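Local coordinates for protein putative tagatose-6-phosphate ketose/aldose isomerase (Escherichia coli, PDB 3C3J) that is of unconfirmed function but is a putative ketose/aldose isomerase built from two SIS domains in each chain, at residues A[36-39]-A[40-44]; A[92-95]-A[96-99]; A[176-179]-A[180-184]. One frame throughout, in Å; residues are numbered along the deposited sequence.

Interaction 1: A[36-39]-A[40-44]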
loop_
_atom_site.group_PDB
_atom_site.type_symbol
_atom_site.label_atom_id
_atom_site.label_comp_id
_atom_site.label_asym_id
_atom_site.label_seq_id
_atom_site.Cartn_x
_atom_site.Cartn_y
_atom_site.Cartn_z
ATOM N N ALA A 36 16.237 -20.126 -23.273
ATOM C CA ALA A 36 17.168 -19.819 -24.361
ATOM C C ALA A 36 18.203 -18.757 -23.950
ATOM O O ALA A 36 19.362 -18.830 -24.367
ATOM C CB ALA A 36 16.396 -19.365 -25.585
ATOM N N LEU A 37 17.776 -17.803 -23.122
ATOM C CA LEU A 37 18.606 -16.684 -22.653
ATOM C C LEU A 37 19.306 -16.962 -21.320
ATOM O O LEU A 37 20.030 -16.091 -20.805
ATOM C CB LEU A 37 17.719 -15.430 -22.473
ATOM C CG LEU A 37 17.389 -14.593 -23.697
ATOM C CD1 LEU A 37 17.103 -15.475 -24.904
ATOM C CD2 LEU A 37 16.187 -13.699 -23.380
ATOM N N ARG A 38 19.130 -18.162 -20.768
ATOM C CA ARG A 38 19.560 -18.432 -19.395
ATOM C C ARG A 38 21.037 -18.136 -19.154
ATOM O O ARG A 38 21.410 -17.543 -18.132
ATOM C CB ARG A 38 19.271 -19.880 -19.033
ATOM C CG ARG A 38 19.330 -20.226 -17.580
ATOM C CD ARG A 38 18.088 -19.710 -16.829
ATOM N NE ARG A 38 18.445 -18.660 -15.910
ATOM C CZ ARG A 38 17.592 -18.054 -15.080
ATOM N NH1 ARG A 38 18.052 -17.132 -14.257
ATOM N NH2 ARG A 38 16.310 -18.353 -15.070
ATOM N N SER A 39 21.894 -18.567 -20.070
ATOM C CA SER A 39 23.327 -18.445 -19.797
ATOM C C SER A 39 23.779 -16.963 -19.875
ATOM O O SER A 39 24.584 -16.520 -19.056
ATOM C CB SER A 39 24.130 -19.395 -20.680
ATOM O OG SER A 39 24.342 -18.832 -21.942
ATOM N N ALA A 40 23.215 -16.205 -20.809
ATOM C CA ALA A 40 23.371 -14.739 -20.859
ATOM C C ALA A 40 22.851 -14.031 -19.582
ATOM O O ALA A 40 23.537 -13.148 -19.005
ATOM C CB ALA A 40 22.651 -14.187 -22.076
ATOM N N LEU A 41 21.647 -14.409 -19.152
ATOM C CA LEU A 41 21.078 -13.905 -17.900
ATOM C C LEU A 41 22.004 -14.173 -16.746
ATOM O O LEU A 41 22.281 -13.282 -15.933
ATOM C CB LEU A 41 19.751 -14.575 -17.588
ATOM C CG LEU A 41 18.508 -13.896 -18.106
ATOM C CD1 LEU A 41 17.335 -14.857 -17.952
ATOM C CD2 LEU A 41 18.295 -12.538 -17.365
ATOM N N ASN A 42 22.439 -15.421 -16.642
ATOM C CA ASN A 42 23.289 -15.840 -15.544
ATOM C C ASN A 42 24.617 -15.090 -15.557
ATOM O O ASN A 42 25.102 -14.704 -14.503
ATOM C CB ASN A 42 23.529 -17.360 -15.561
ATOM C CG ASN A 42 22.294 -18.160 -15.210
ATOM O OD1 ASN A 42 21.246 -17.610 -14.848
ATOM N ND2 ASN A 42 22.408 -19.479 -15.317
ATOM N N ASN A 43 25.187 -14.854 -16.737
ATOM C CA ASN A 43 26.428 -14.076 -16.842
ATOM C C ASN A 43 26.265 -12.646 -16.332
ATOM O O ASN A 43 27.194 -12.058 -15.778
ATOM C CB ASN A 43 26.911 -14.009 -18.288
ATOM C CG ASN A 43 27.453 -15.335 -18.781
ATOM O OD1 ASN A 43 27.597 -16.290 -18.010
ATOM N ND2 ASN A 43 27.761 -15.400 -20.084
ATOM N N PHE A 44 25.092 -12.077 -16.570
ATOM C CA PHE A 44 24.811 -10.717 -16.145
ATOM C C PHE A 44 24.546 -10.687 -14.648
ATOM O O PHE A 44 25.087 -9.836 -13.932
ATOM C CB PHE A 44 23.611 -10.158 -16.896
ATOM C CG PHE A 44 23.198 -8.791 -16.431
ATOM C CD1 PHE A 44 24.019 -7.703 -16.638
ATOM C CD2 PHE A 44 22.008 -8.606 -15.761
ATOM C CE1 PHE A 44 23.626 -6.437 -16.199
ATOM C CE2 PHE A 44 21.623 -7.368 -15.316
ATOM C CZ PHE A 44 22.424 -6.280 -15.544
HETATM O O HOH W 1 21.877 -17.499 -23.244
#
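R38 reaches one helical turn forward to N42 and takes hold of its amide oxygen with two nitrogens. The side-chain hydrogen bonds run from NE of R38 to OD1 of N42, 3.2 Å, and from NH1 of R38 to the same OD1, 3.3 Å, so the guanidinium binds side-on and both donors share one acceptor. OD1 lies within 9° of the guanidinium plane, yet the amide is turned 42° against that plane: NH1 approaches nearly along the carbonyl direction of N42, whereas NE comes in tilted from the amide plane. The arginine gets there because CG stands anti to its backbone N (chi1 -165°) and the chain bends at chi2 and chi3, bringing the head back over the next turn.

Apolar contact is slight. CD1 of L41 sits over the centre of one guanidinium face, with CZ of R38 and CD1 of L41 4.3 Å apart.

Backbone bonds supply the rest. N of L41 donates to O of L37 at 2.9 Å, N of N42 to O of R38 at 2.8 Å, and N of N43 to O of S39 at 2.9 Å, a regular i to i+4 run. One residue earlier, O of A36 and N of A40 stand 5.9 Å apart, and a water inserted between them donates to the first and accepts from the second.

The arginine has its strongest polar partner beyond this turn: NH1 also bonds O of V186, and NH2 bonds O of A185, near the end of helix 174-187. Carbonyls there would probably steady its charge. The arrangement is an i to i+4 arginine-asparagine pair along alpha helix 23-49: R38 ties that helix to helix 174-187, and N42 holds the guanidinium from its own helix.

Interaction 2: A[92-95]-A[96-99]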
loop_
_atom_site.group_PDB
_atom_site.type_symbol
_atom_site.label_atom_id
_atom_site.label_comp_id
_atom_site.label_asym_id
_atom_site.label_seq_id
_atom_site.Cartn_x
_atom_site.Cartn_y
_atom_site.Cartn_z
ATOM N N VAL A 92 9.952 8.702 -8.914
ATOM C CA VAL A 92 10.036 9.929 -9.692
ATOM C C VAL A 92 9.765 11.174 -8.824
ATOM O O VAL A 92 10.427 12.196 -8.989
ATOM C CB VAL A 92 9.100 9.900 -10.933
ATOM C CG1 VAL A 92 9.042 11.267 -11.589
ATOM C CG2 VAL A 92 9.553 8.857 -11.949
ATOM N N THR A 93 8.830 11.085 -7.877
ATOM C CA THR A 93 8.471 12.243 -7.035
ATOM C C THR A 93 9.361 12.410 -5.805
ATOM O O THR A 93 9.618 13.510 -5.399
ATOM C CB THR A 93 7.001 12.218 -6.559
ATOM O OG1 THR A 93 6.788 11.074 -5.724
ATOM C CG2 THR A 93 6.004 12.249 -7.760
ATOM N N ASN A 94 9.849 11.305 -5.251
ATOM C CA ASN A 94 10.623 11.296 -4.006
ATOM C C ASN A 94 11.875 10.390 -4.106
ATOM O O ASN A 94 12.102 9.553 -3.228
ATOM C CB ASN A 94 9.731 10.806 -2.841
ATOM C CG ASN A 94 8.628 11.788 -2.473
ATOM O OD1 ASN A 94 8.702 12.500 -1.444
ATOM N ND2 ASN A 94 7.603 11.836 -3.289
ATOM N N PRO A 95 12.727 10.590 -5.129
ATOM C CA PRO A 95 13.864 9.677 -5.332
ATOM C C PRO A 95 14.777 9.562 -4.120
ATOM O O PRO A 95 15.283 8.479 -3.837
ATOM C CB PRO A 95 14.651 10.317 -6.482
ATOM C CG PRO A 95 14.185 11.717 -6.565
ATOM C CD PRO A 95 12.741 11.687 -6.107
HETATM N N MSE A 96 14.967 10.674 -3.411
HETATM C CA MSE A 96 15.854 10.702 -2.241
HETATM C C MSE A 96 15.386 9.800 -1.101
HETATM O O MSE A 96 16.188 9.385 -0.266
HETATM C CB MSE A 96 16.025 12.148 -1.736
HETATM C CG MSE A 96 14.731 12.849 -1.241
HETATM SE SE MSE A 96 13.360 13.459 -2.611
HETATM C CE MSE A 96 11.851 13.892 -1.342
ATOM N N ASP A 97 14.093 9.513 -1.042
ATOM C CA ASP A 97 13.556 8.654 0.004
ATOM C C ASP A 97 13.728 7.160 -0.242
ATOM O O ASP A 97 13.568 6.362 0.699
ATOM C CB ASP A 97 12.081 8.973 0.190
ATOM C CG ASP A 97 11.839 10.389 0.749
ATOM O OD1 ASP A 97 12.761 11.025 1.300
ATOM O OD2 ASP A 97 10.698 10.859 0.672
ATOM N N TYR A 98 14.053 6.775 -1.483
ATOM C CA TYR A 98 14.062 5.356 -1.885
ATOM C C TYR A 98 15.381 4.840 -2.468
ATOM O O TYR A 98 15.666 3.650 -2.381
ATOM C CB TYR A 98 12.924 5.098 -2.872
ATOM C CG TYR A 98 11.579 5.462 -2.307
ATOM C CD1 TYR A 98 10.952 4.659 -1.341
ATOM C CD2 TYR A 98 10.943 6.612 -2.711
ATOM C CE1 TYR A 98 9.726 5.027 -0.823
ATOM C CE2 TYR A 98 9.765 6.996 -2.190
ATOM C CZ TYR A 98 9.137 6.208 -1.249
ATOM O OH TYR A 98 7.914 6.665 -0.757
ATOM N N LEU A 99 16.183 5.722 -3.048
ATOM C CA LEU A 99 17.395 5.335 -3.775
ATOM C C LEU A 99 18.578 5.607 -2.883
ATOM O O LEU A 99 18.805 6.755 -2.468
ATOM C CB LEU A 99 17.499 6.132 -5.082
ATOM C CG LEU A 99 16.366 5.832 -6.065
ATOM C CD1 LEU A 99 16.397 6.848 -7.233
ATOM C CD2 LEU A 99 16.474 4.372 -6.563
#
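This is a local turn contact in which N94 and P95 meet the four residues that follow, at the break between helix 88-93 and the short, weakly bonded helix 95-98 of the first SIS domain. N94 leaves helical backbone angles, and P95 opens the next turn. Three backbone bonds close it. O of N94 accepts from N of D97 at 3.0 Å, with the donor well above the carbonyl plane. O of P95 takes two donors: N of L99 at 3.0 Å, arriving almost head-on, and N of Y98 at 3.2 Å, which comes from 59° out of the plane and misses the lone pairs.

Side chains pack against the turn. The chain of M96, a selenomethionine, starts with CG between backbone N and carbonyl carbon (chi1 62°) and bends again at chi2, which lays SE against the N94 backbone, 3.7 Å from C of N94, and against the proline ring, 4.0 Å from CD of P95. Alongside the L99 N to P95 O bond, CB of P95 meets CD1 of L99 at 4.0 Å. The Y98 ring brings CD2 to within 3.2 Å of O of N94, an oblique approach.

P95 and L99 both pack on F129 of helix 117-129, and H285 of the second subunit packs on the M96 side chain. Two carbonyls, those of N94 and P95, thus take three backbone N-H donors, two of them well out of the carbonyl plane, consistent with a tight, weakly bonded turn, while O of M96 is bonded by S77 of the second subunit.

Interaction 3: A[176-179]-A[180-184]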
loop_
_atom_site.group_PDB
_atom_site.type_symbol
_atom_site.label_atom_id
_atom_site.label_comp_id
_atom_site.label_asym_id
_atom_site.label_seq_id
_atom_site.Cartn_x
_atom_site.Cartn_y
_atom_site.Cartn_z
ATOM N N ILE A 176 0.987 -7.766 -17.692
ATOM C CA ILE A 176 1.291 -7.883 -16.276
ATOM C C ILE A 176 1.589 -9.343 -15.865
ATOM O O ILE A 176 2.605 -9.610 -15.251
ATOM C CB ILE A 176 0.225 -7.213 -15.341
ATOM C CG1 ILE A 176 0.596 -7.431 -13.864
ATOM C CG2 ILE A 176 -1.192 -7.717 -15.572
ATOM C CD1 ILE A 176 0.117 -8.693 -13.247
ATOM N N THR A 177 0.717 -10.282 -16.202
ATOM C CA THR A 177 0.939 -11.669 -15.783
ATOM C C THR A 177 2.211 -12.268 -16.418
ATOM O O THR A 177 2.963 -13.005 -15.747
ATOM C CB THR A 177 -0.302 -12.550 -16.008
ATOM O OG1 THR A 177 -0.631 -12.574 -17.411
ATOM C CG2 THR A 177 -1.491 -12.040 -15.112
ATOM N N THR A 178 2.508 -11.917 -17.665
ATOM C CA THR A 178 3.690 -12.490 -18.301
ATOM C C THR A 178 4.980 -11.897 -17.723
ATOM O O THR A 178 5.953 -12.626 -17.461
ATOM C CB THR A 178 3.623 -12.414 -19.861
ATOM O OG1 THR A 178 2.359 -12.939 -20.308
ATOM C CG2 THR A 178 4.779 -13.230 -20.484
HETATM N N MSE A 179 4.964 -10.596 -17.445
HETATM C CA MSE A 179 6.087 -9.951 -16.776
HETATM C C MSE A 179 6.313 -10.537 -15.390
HETATM O O MSE A 179 7.456 -10.778 -15.017
HETATM C CB MSE A 179 5.887 -8.428 -16.701
HETATM C CG MSE A 179 6.075 -7.758 -18.060
HETATM SE SE MSE A 179 6.035 -5.788 -18.004
HETATM C CE MSE A 179 4.362 -5.543 -17.112
HETATM N N MSE A 180 5.226 -10.791 -14.655
HETATM C CA MSE A 180 5.318 -11.352 -13.328
HETATM C C MSE A 180 5.927 -12.759 -13.319
HETATM O O MSE A 180 6.819 -13.055 -12.526
HETATM C CB MSE A 180 3.952 -11.375 -12.645
HETATM C CG MSE A 180 4.039 -11.860 -11.214
HETATM SE SE MSE A 180 2.528 -11.242 -10.149
HETATM C CE MSE A 180 1.023 -11.992 -11.224
ATOM N N ALA A 181 5.423 -13.622 -14.193
ATOM C CA ALA A 181 5.939 -14.991 -14.345
ATOM C C ALA A 181 7.397 -14.975 -14.770
ATOM O O ALA A 181 8.200 -15.770 -14.278
ATOM C CB ALA A 181 5.109 -15.762 -15.366
ATOM N N SER A 182 7.742 -14.053 -15.671
ATOM C CA SER A 182 9.135 -13.925 -16.125
ATOM C C SER A 182 10.081 -13.535 -14.975
ATOM O O SER A 182 11.143 -14.142 -14.810
ATOM C CB SER A 182 9.255 -12.940 -17.286
ATOM O OG SER A 182 8.360 -13.314 -18.328
ATOM N N CYS A 183 9.692 -12.534 -14.194
ATOM C CA CYS A 183 10.496 -12.094 -13.057
ATOM C C CYS A 183 10.721 -13.224 -12.048
ATOM O O CYS A 183 11.843 -13.456 -11.636
ATOM C CB CYS A 183 9.877 -10.882 -12.359
ATOM S SG CYS A 183 11.025 -10.101 -11.177
ATOM N N LEU A 184 9.663 -13.957 -11.711
ATOM C CA LEU A 184 9.779 -15.109 -10.829
ATOM C C LEU A 184 10.766 -16.138 -11.414
ATOM O O LEU A 184 11.640 -16.640 -10.698
ATOM C CB LEU A 184 8.402 -15.733 -10.610
ATOM C CG LEU A 184 7.398 -14.997 -9.727
ATOM C CD1 LEU A 184 6.001 -15.662 -9.883
ATOM C CD2 LEU A 184 7.812 -14.975 -8.229
#
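M180, a selenomethionine, lays its methyl end beside the tip of I176 one turn back, CE of M180 standing 4.0 Å from CD1 of I176. The two side chains run side by side and point the same way. In M180 the chain leaves with CG anti to the backbone N (chi1 -176°), stays extended through chi2 and bends at chi3, and that last bend swings CE back toward the isoleucine.

Across the helix, S182 turns its hydroxyl back on the preceding turn. OG of S182 donates to O of T178 at 2.6 Å, while N of S182 donates to the same oxygen at 2.9 Å. The two donors come from opposite faces of the carbonyl plane, so this one acceptor is gripped twice; with OG beside the backbone N (chi1 -54°) the hydroxyl is placed for it. This is the familiar serine-to-backbone bond within an alpha helix, here helix 174-187, whose residues here are buried among helices 23-49, 63-79 and 335-356. OG of the buried S182 also bonds OG of S30 on helix 23-49, linking the two helices hydroxyl to hydroxyl.

Regular i to i+4 bonds carry the backbone alongside: N of M180 to O of I176 at 2.9 Å, N of A181 to O of T177 at 3.0 Å, and N of C183 to O of M179 at 3.0 Å. Outward from the helix, I176 packs on T63 and I67, and M180 on I70 and on F340 and L343.

Overall arrangement
Interactions 1 and 3 are successive turns of continuous alpha helices, whereas interaction 2 is a break between two short ones. Interaction 3 is buried, its centre about 8 Å from the centre of the chain, and pairs one apolar side-chain contact with one serine hydroxyl turned onto a carbonyl. Interaction 1 lies at the surface, its centre about 24 Å from the chain centre, and has a charged side chain with an amide; it joins the same two helices, since R38 bonds the carbonyls of A185 and V186 just past segment 180-184, with contact centres about 17 Å apart. Interaction 2, partly buried, differs in meeting the second subunit, its centre about 31 Å from that of interaction 1.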